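Local coordinates for ABC transporter substrate-binding protein-branched chain amino acid transport (Streptococcus pneumoniae, PDB 4GNR), which binds isoleucine between its two lobes and, as the substrate-binding protein LivJ, probably delivers branched-chain amino acids to an ABC transporter, at residues N69-T72 / A78-G81; D36-A41 / D288-V293; Q129-S134 / R165-G170; K223-V226 / G230-G233. All blocks are in the same frame, centred on the assembly; numbering follows the deposited sequence. Where two conformers were deposited one is given.

Contact 1: N69-T72 / A78-G81; sequences NLVT and AVVG
Two apolar side chains from the last turn of helix 60-72, Leu70 and Val71, pack on Val79 of strand 78-80, a buried helix-on-sheet contact with no hydrogen bond across it. Five residues join the segments, so the chain leaves the helix, turns through a short loop and re-enters the sheet as strand 78-80. Val79 takes both neighbours with separate branches. Its CG1, anti to the backbone N (chi1 176°), lies 4.2 Å from CD1 of Leu70, while its CG2 lies 4.1 Å from CG1 of Val71. The two valine side chains meet nearly perpendicular, with one methyl of each in contact. The backbones stay well apart, with 7.9 Å between the CA atoms of Leu70 and Val79, and the space is bridged by methyl groups.

This is the alpha-to-beta half of a beta-alpha-beta unit in the parallel five-stranded sheet of a type I periplasmic-binding-protein lobe: strand 48-55 leads into helix 60-72, and the chain returns in strand 78-80, with strand 7-14 lying between the two strands. Leu70 accordingly reaches strand 48-55 as well, touching Val52 and Lys54, whereas Val71 packs on Ala98 and Val100 in the next connection. On the strand, Val79 points to the helix, while Ala78 and Val80 pack against Val293 and Ser289 of helix 281-297. Val79 is held in the sheet by backbone hydrogen bonds to Pro101 and Ile103; its neighbours Ala78 and Val80 bond to Gly11.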
# COMPACT_ATOMS: atom_id res chain seq x y z
N ASN A 69 -6.72 4.42 -22.24
CA ASN A 69 -5.69 4.69 -23.22
C ASN A 69 -4.63 3.58 -23.25
O ASN A 69 -4.27 3.11 -24.33
CB ASN A 69 -5.14 6.10 -23.00
CG ASN A 69 -6.23 7.19 -23.14
OD1 ASN A 69 -7.34 6.97 -23.65
ND2 ASN A 69 -5.88 8.39 -22.69
N LEU A 70 -4.20 3.09 -22.08
CA LEU A 70 -3.21 2.01 -22.04
C LEU A 70 -3.69 0.76 -22.78
O LEU A 70 -2.91 0.13 -23.51
CB LEU A 70 -2.87 1.60 -20.60
CG LEU A 70 -1.94 2.53 -19.83
CD1 LEU A 70 -1.86 2.13 -18.36
CD2 LEU A 70 -0.54 2.55 -20.46
N VAL A 71 -4.94 0.37 -22.57
CA VAL A 71 -5.42 -0.88 -23.13
C VAL A 71 -5.93 -0.81 -24.55
O VAL A 71 -5.94 -1.82 -25.24
CB VAL A 71 -6.46 -1.58 -22.18
CG1 VAL A 71 -5.85 -1.78 -20.78
CG2 VAL A 71 -7.78 -0.84 -22.09
N THR A 72 -6.35 0.37 -25.00
CA THR A 72 -6.89 0.51 -26.35
C THR A 72 -6.01 1.28 -27.33
O THR A 72 -6.14 1.09 -28.51
CB THR A 72 -8.27 1.24 -26.36
OG1 THR A 72 -8.11 2.61 -25.99
CG2 THR A 72 -9.29 0.53 -25.51
N ALA A 78 -0.90 -6.07 -20.06
CA ALA A 78 -1.17 -6.12 -18.62
C ALA A 78 -0.92 -4.72 -18.07
O ALA A 78 -0.13 -3.98 -18.66
CB ALA A 78 -0.26 -7.12 -17.94
N VAL A 79 -1.55 -4.40 -16.94
CA VAL A 79 -1.36 -3.11 -16.28
C VAL A 79 -0.97 -3.37 -14.82
O VAL A 79 -1.57 -4.21 -14.16
CB VAL A 79 -2.64 -2.26 -16.32
CG1 VAL A 79 -2.47 -0.95 -15.54
CG2 VAL A 79 -3.06 -1.96 -17.76
N VAL A 80 0.06 -2.64 -14.36
CA VAL A 80 0.49 -2.64 -12.96
C VAL A 80 0.12 -1.27 -12.39
O VAL A 80 0.48 -0.24 -12.96
CB VAL A 80 1.98 -2.94 -12.80
CG1 VAL A 80 2.35 -3.05 -11.33
CG2 VAL A 80 2.37 -4.20 -13.54
N GLY A 81 -0.54 -1.27 -11.23
CA GLY A 81 -1.09 -0.07 -10.64
C GLY A 81 -2.55 0.09 -11.08
O GLY A 81 -2.96 -0.51 -12.07

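Contact 2: D36-A41 / D288-V293; sequences DEINAA and DSVHLV
OE1 of Glu37 and NE2 of His291 share one water, which joins helix 21-40 to helix 281-297 on one side of the parallel sheet of an alpha/beta lobe of the periplasmic-binding-protein type. The water donates to Glu37 OE1 at 2.7 Å and lies 2.8 Å from His291 NE2, at the edge of the imidazole and in its plane. OE1 also hydrogen-bonds to the hydroxyl of Tyr287, one turn before His291, so the carboxylate is tied to the second helix twice. Glu37 OE1 and His291 NE2 are themselves 4.7 Å apart; a nearby carboxylate might make a protonated imidazole easier to keep.

Beside this polar bridge the contact is apolar. Ile38 extends its longer branch to the second helix: CG1, anti to the carbonyl carbon (chi1 -68°), comes to 3.7 Å from His291 CE1 at the ring's rim and carries CD1 over one face. CD1 is 4.0 Å from the centroid of the His291 ring, 21° off the normal, a CH-pi contact. The two side chains reach out from their helices in opposite senses and overlap alongside one another. One turn earlier on helix 21-40, Ala34 also touches His291, and Phe316 packs on it from strand 316-318. The same terminal methyl serves a second residue of helix 281-297: Ile38 CD1 lies 4.0 Å from Val290 CG1, the branch anti to its own backbone N.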
# COMPACT_ATOMS: atom_id res chain seq x y z
N ASP A 36 13.77 -3.62 -15.43
CA ASP A 36 15.17 -3.48 -15.87
C ASP A 36 15.95 -4.76 -15.68
O ASP A 36 16.73 -5.17 -16.55
CB ASP A 36 15.84 -2.31 -15.15
CG ASP A 36 15.29 -0.94 -15.57
OD1 ASP A 36 14.58 -0.82 -16.60
OD2 ASP A 36 15.67 0.01 -14.89
N GLU A 37 15.78 -5.39 -14.53
CA GLU A 37 16.49 -6.63 -14.24
C GLU A 37 16.05 -7.76 -15.15
O GLU A 37 16.88 -8.51 -15.68
CB GLU A 37 16.31 -7.02 -12.78
CG GLU A 37 17.00 -6.06 -11.84
CD GLU A 37 16.76 -6.39 -10.37
OE1 GLU A 37 15.83 -7.17 -10.11
OE2 GLU A 37 17.45 -5.81 -9.49
N ILE A 38 14.74 -7.91 -15.33
CA ILE A 38 14.22 -8.96 -16.21
C ILE A 38 14.75 -8.75 -17.63
O ILE A 38 15.18 -9.70 -18.30
CB ILE A 38 12.68 -8.98 -16.16
CG1 ILE A 38 12.22 -9.44 -14.78
CG2 ILE A 38 12.13 -9.88 -17.28
CD1 ILE A 38 10.74 -9.09 -14.51
N ASN A 39 14.72 -7.50 -18.09
CA ASN A 39 15.23 -7.19 -19.44
C ASN A 39 16.70 -7.51 -19.60
O ASN A 39 17.12 -8.07 -20.61
CB ASN A 39 14.92 -5.75 -19.82
CG ASN A 39 13.49 -5.59 -20.32
OD1 ASN A 39 12.85 -6.56 -20.71
ND2 ASN A 39 13.02 -4.36 -20.37
N ALA A 40 17.49 -7.18 -18.58
CA ALA A 40 18.94 -7.46 -18.60
C ALA A 40 19.21 -8.94 -18.65
O ALA A 40 20.23 -9.37 -19.19
CB ALA A 40 19.61 -6.86 -17.41
N ALA A 41 18.32 -9.73 -18.07
CA ALA A 41 18.44 -11.19 -18.04
C ALA A 41 17.88 -11.87 -19.29
O ALA A 41 17.90 -13.10 -19.39
CB ALA A 41 17.79 -11.74 -16.78
N ASP A 288 7.39 -7.19 -6.76
CA ASP A 288 6.78 -8.52 -6.84
C ASP A 288 5.66 -8.57 -7.89
O ASP A 288 5.54 -9.57 -8.59
CB ASP A 288 6.26 -8.99 -5.49
CG ASP A 288 7.33 -9.58 -4.59
OD1 ASP A 288 8.49 -9.73 -5.02
OD2 ASP A 288 6.96 -9.94 -3.44
N SER A 289 4.83 -7.53 -7.98
CA SER A 289 3.75 -7.53 -8.97
C SER A 289 4.30 -7.66 -10.39
O SER A 289 3.72 -8.39 -11.22
CB SER A 289 2.86 -6.31 -8.85
OG SER A 289 1.95 -6.37 -7.76
N VAL A 290 5.39 -6.96 -10.70
CA VAL A 290 5.99 -7.10 -12.03
C VAL A 290 6.45 -8.54 -12.27
O VAL A 290 6.22 -9.10 -13.33
CB VAL A 290 7.12 -6.09 -12.26
CG1 VAL A 290 7.92 -6.45 -13.51
CG2 VAL A 290 6.57 -4.69 -12.34
N HIS A 291 7.13 -9.14 -11.29
CA HIS A 291 7.57 -10.53 -11.45
C HIS A 291 6.38 -11.47 -11.63
O HIS A 291 6.47 -12.44 -12.40
CB HIS A 291 8.46 -10.97 -10.29
CG HIS A 291 9.87 -10.55 -10.48
ND1 HIS A 291 10.71 -11.27 -11.29
CD2 HIS A 291 10.58 -9.50 -10.02
CE1 HIS A 291 11.89 -10.70 -11.32
NE2 HIS A 291 11.85 -9.63 -10.55
N LEU A 292 5.30 -11.25 -10.90
CA LEU A 292 4.11 -12.09 -11.04
C LEU A 292 3.59 -12.02 -12.49
O LEU A 292 3.23 -13.05 -13.10
CB LEU A 292 3.01 -11.63 -10.07
CG LEU A 292 3.24 -12.08 -8.62
CD1 LEU A 292 2.45 -11.24 -7.65
CD2 LEU A 292 2.88 -13.56 -8.46
N VAL A 293 3.51 -10.81 -13.03
CA VAL A 293 3.04 -10.61 -14.42
C VAL A 293 4.03 -11.23 -15.42
O VAL A 293 3.60 -11.90 -16.36
CB VAL A 293 2.82 -9.13 -14.71
CG1 VAL A 293 2.60 -8.87 -16.19
CG2 VAL A 293 1.64 -8.59 -13.87
O HOH W 1 14.62 -9.42 -10.99

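Contact 3: Q129-S134 / R165-G170; sequences QGKIIS and RESYKG
Lys131 and Ser134, one turn apart on helix 126-139, meet the C-terminal end of helix 155-167 at Ser167 and Tyr168. Lys131 comes first, and its aliphatic stem does the touching: in the conformer of Ser167 described here, Lys131 CG lies 3.6 Å from Ser167 OG. That hydroxyl has its polar partner within its own helix, the carbonyl O of Ser163. Beyond CG the Lys131 chain runs on extended.

At Ser134 the backbones draw closest, its CA only 5.3 Å from that of Tyr168, the residue at which the second chain leaves its helix. With OG anti to the backbone N (chi1 -178°), the side chain of Ser134 fits against this exit. Its CB is 3.6 Å from Ser167 CB. Its OG is 3.2 Å from the backbone N of Tyr168, but the angle is too poor for a hydrogen bond. The same OG sits 3.5 Å from Tyr168 CB and lies at the edge of the phenol ring, in its plane. The N of Gly170 sits over the middle of one face of that ring, 3.4 Å from the Tyr168 ring plane, and the ring stacks with Phe164. The Tyr168 hydroxyl is bonded to the carbonyl O of Ala143.

The close approach at Ser134 and Ser167, both small, is consistent with tight helix packing beside the sheet containing strands 145-151 and 171-178, in the alpha/beta lobe of a type I periplasmic binding protein.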
# COMPACT_ATOMS: atom_id res chain seq x y z
N GLN A 129 -6.39 -5.22 8.52
CA GLN A 129 -5.66 -4.15 9.18
C GLN A 129 -6.34 -3.67 10.47
O GLN A 129 -5.69 -3.47 11.50
CB GLN A 129 -5.42 -2.95 8.27
CG GLN A 129 -4.58 -3.27 7.05
CD GLN A 129 -4.00 -2.01 6.43
OE1 GLN A 129 -3.07 -1.42 6.97
NE2 GLN A 129 -4.52 -1.61 5.28
N GLY A 130 -7.64 -3.45 10.40
CA GLY A 130 -8.36 -2.96 11.60
C GLY A 130 -8.31 -3.93 12.76
O GLY A 130 -8.21 -3.52 13.92
N LYS A 131 -8.38 -5.22 12.46
CA LYS A 131 -8.31 -6.27 13.49
C LYS A 131 -6.93 -6.29 14.14
O LYS A 131 -6.81 -6.39 15.35
CB LYS A 131 -8.62 -7.65 12.88
CG LYS A 131 -10.04 -7.87 12.45
CD LYS A 131 -10.19 -9.14 11.64
CE LYS A 131 -11.58 -9.38 11.17
NZ LYS A 131 -11.52 -10.53 10.26
N ILE A 132 -5.89 -6.21 13.30
CA ILE A 132 -4.52 -6.18 13.81
C ILE A 132 -4.32 -4.95 14.70
O ILE A 132 -3.72 -5.04 15.77
CB ILE A 132 -3.53 -6.22 12.67
CG1 ILE A 132 -3.48 -7.64 12.07
CG2 ILE A 132 -2.15 -5.76 13.14
CD1 ILE A 132 -2.66 -7.68 10.78
N ILE A 133 -4.78 -3.79 14.24
CA ILE A 133 -4.62 -2.58 15.03
C ILE A 133 -5.33 -2.74 16.39
O ILE A 133 -4.77 -2.41 17.44
CB ILE A 133 -5.08 -1.33 14.25
CG1 ILE A 133 -4.13 -1.06 13.08
CG2 ILE A 133 -5.15 -0.11 15.17
CD1 ILE A 133 -4.66 -0.07 12.04
N SER A 134 -6.56 -3.22 16.38
CA SER A 134 -7.28 -3.46 17.64
C SER A 134 -6.51 -4.41 18.57
O SER A 134 -6.31 -4.13 19.76
CB SER A 134 -8.67 -4.03 17.38
OG SER A 134 -9.38 -4.22 18.60
N ARG A 165 -13.50 -0.63 15.11
CA ARG A 165 -14.64 -0.49 16.05
C ARG A 165 -15.29 -1.83 16.37
O ARG A 165 -15.71 -2.10 17.50
CB ARG A 165 -15.72 0.47 15.55
CG ARG A 165 -15.31 1.91 15.41
CD ARG A 165 -16.54 2.81 15.11
NE ARG A 165 -16.15 4.16 14.72
CZ ARG A 165 -15.95 4.52 13.46
NH1 ARG A 165 -16.17 3.65 12.48
NH2 ARG A 165 -15.54 5.74 13.16
N GLU A 166 -15.37 -2.69 15.37
CA GLU A 166 -15.97 -4.03 15.55
C GLU A 166 -15.18 -4.90 16.53
O GLU A 166 -15.75 -5.60 17.38
CB GLU A 166 -16.04 -4.78 14.22
CG GLU A 166 -16.99 -4.17 13.20
CD GLU A 166 -16.94 -4.85 11.83
OE1 GLU A 166 -15.96 -5.57 11.52
OE2 GLU A 166 -17.88 -4.62 11.05
N SER A 167 -13.86 -4.83 16.41
CA SER A 167 -12.95 -5.63 17.22
C SER A 167 -12.60 -5.12 18.61
O SER A 167 -12.48 -5.91 19.56
CB SER A 167 -11.63 -5.76 16.45
OG SER A 167 -11.83 -6.33 15.17
N TYR A 168 -12.51 -3.81 18.73
CA TYR A 168 -12.04 -3.20 19.97
C TYR A 168 -13.01 -3.27 21.14
O TYR A 168 -14.14 -2.88 21.01
CB TYR A 168 -11.57 -1.77 19.66
CG TYR A 168 -10.86 -1.10 20.82
CD1 TYR A 168 -11.41 -0.00 21.45
CD2 TYR A 168 -9.67 -1.61 21.31
CE1 TYR A 168 -10.77 0.61 22.51
CE2 TYR A 168 -9.03 -1.02 22.39
CZ TYR A 168 -9.58 0.09 22.99
OH TYR A 168 -8.95 0.68 24.07
N LYS A 169 -12.54 -3.78 22.29
CA LYS A 169 -13.38 -3.96 23.48
C LYS A 169 -13.18 -2.91 24.56
O LYS A 169 -13.88 -2.92 25.57
CB LYS A 169 -13.21 -5.38 24.07
CG LYS A 169 -13.57 -6.49 23.07
CD LYS A 169 -14.98 -6.35 22.50
CE LYS A 169 -15.24 -7.39 21.43
NZ LYS A 169 -16.58 -7.18 20.80
N GLY A 170 -12.23 -2.02 24.33
CA GLY A 170 -11.97 -0.93 25.25
C GLY A 170 -12.94 0.20 24.92
O GLY A 170 -13.92 0.03 24.18

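Contact 4: K223-V226 / G230-G233; sequences KPIV and GFNG
Strand 225-227 ends and the chain turns through a short 3-10 segment that takes in Gly230 and Phe231, leaving the CA atoms of Val226 and Phe231 8.8 Å apart with no hydrogen bond between the two segments. The Phe231 ring spans that distance, reaching back toward the strand. Its CG is anti to the carbonyl carbon (chi1 -80°), which aims the far end of the ring, CZ and CE2, at Ile225 and Val226. The shorter branch of Ile225 meets it: CG2 lies 4.1 Å from Phe231 CZ, at the ring edge and near its plane, and 4.2 Å from Phe231 CE2. Ile225 stands roughly perpendicular to the phenylalanine side chain as the two meet. Val226 contributes backbone instead, its carbonyl C lying 4.1 Å from Phe231 CZ, while its own side chain is turned away from the 230-233 segment.

The turn after this strand belongs to the isoleucine site. Gly230 touches the bound ligand; its N is hydrogen-bonded to the hydroxyl of Tyr156 and its O to that of Tyr23, both residues of the same pocket. The Phe231 side chain lies about 8 Å from the ligand, so the residue that follows the pocket glycine packs into the hydrophobic interior.

That interior is built from several elements: the Phe231 ring stacks with Phe236 of helix 234-240 and touches Ala209 of helix 206-218, with Ile248 and Phe250 of strand 248-252 beside it, while Ile225 packs on Val213 and Ala216 of helix 206-218.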
# COMPACT_ATOMS: atom_id res chain seq x y z
N LYS A 223 1.36 10.23 23.62
CA LYS A 223 0.89 8.85 23.57
C LYS A 223 1.02 8.24 22.17
O LYS A 223 1.09 8.95 21.16
CB LYS A 223 -0.57 8.74 24.05
CG LYS A 223 -0.79 8.85 25.57
CD LYS A 223 -0.19 7.65 26.36
CE LYS A 223 -0.41 7.74 27.84
NZ LYS A 223 0.20 6.56 28.52
N PRO A 224 1.07 6.90 22.10
CA PRO A 224 1.18 6.24 20.80
C PRO A 224 0.15 6.69 19.78
O PRO A 224 -1.02 6.86 20.11
CB PRO A 224 0.96 4.77 21.16
CG PRO A 224 1.54 4.65 22.56
CD PRO A 224 1.10 5.94 23.22
N ILE A 225 0.64 6.88 18.55
CA ILE A 225 -0.20 7.18 17.36
C ILE A 225 -0.00 5.94 16.47
O ILE A 225 1.14 5.60 16.15
CB ILE A 225 0.13 8.49 16.69
CG1 ILE A 225 -0.21 9.63 17.66
CG2 ILE A 225 -0.68 8.63 15.38
CD1 ILE A 225 0.21 10.99 17.16
N VAL A 226 -1.11 5.29 16.10
CA VAL A 226 -1.08 4.02 15.38
C VAL A 226 -1.82 4.13 14.07
O VAL A 226 -2.95 4.62 14.02
CB VAL A 226 -1.73 2.93 16.27
CG1 VAL A 226 -1.60 1.54 15.63
CG2 VAL A 226 -1.13 2.92 17.67
N GLY A 230 -1.03 3.21 5.26
CA GLY A 230 -0.81 4.56 4.75
C GLY A 230 0.34 5.32 5.41
O GLY A 230 0.81 6.32 4.86
N PHE A 231 0.80 4.89 6.60
CA PHE A 231 1.93 5.56 7.27
C PHE A 231 3.29 5.21 6.65
O PHE A 231 4.28 5.83 7.01
CB PHE A 231 1.98 5.18 8.76
CG PHE A 231 1.04 5.92 9.68
CD1 PHE A 231 -0.23 6.34 9.31
CD2 PHE A 231 1.41 6.05 11.02
CE1 PHE A 231 -1.08 6.95 10.26
CE2 PHE A 231 0.58 6.65 11.94
CZ PHE A 231 -0.66 7.10 11.56
N ASN A 232 3.36 4.21 5.77
CA ASN A 232 4.64 3.84 5.18
C ASN A 232 5.17 4.93 4.25
O ASN A 232 4.41 5.65 3.61
CB ASN A 232 4.52 2.53 4.39
CG ASN A 232 4.40 1.34 5.32
OD1 ASN A 232 5.42 0.79 5.76
ND2 ASN A 232 3.19 0.93 5.59
N GLY A 233 6.49 4.96 4.18
CA GLY A 233 7.24 5.85 3.31
C GLY A 233 7.92 7.00 4.02
O GLY A 233 7.51 7.46 5.08

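Starting from the N terminus, helix 21-40 supplies the first half of contact 2, which stays open until helix 281-297, so the other three contacts all fall within its span. Contact 1 closes first, a short helix-to-strand return in the same lobe, and touches contact 2 where strand 78-80 packs on helix 281-297. The chain then enters the other lobe, where contact 3 pairs helices 126-139 and 155-167 before contact 4 closes the turn after strand 225-227. These two follow in series and meet at Ile133 and Val226. Contact 2 thus brings a late helix back to the N-terminal lobe, with isoleucine bound between the lobes.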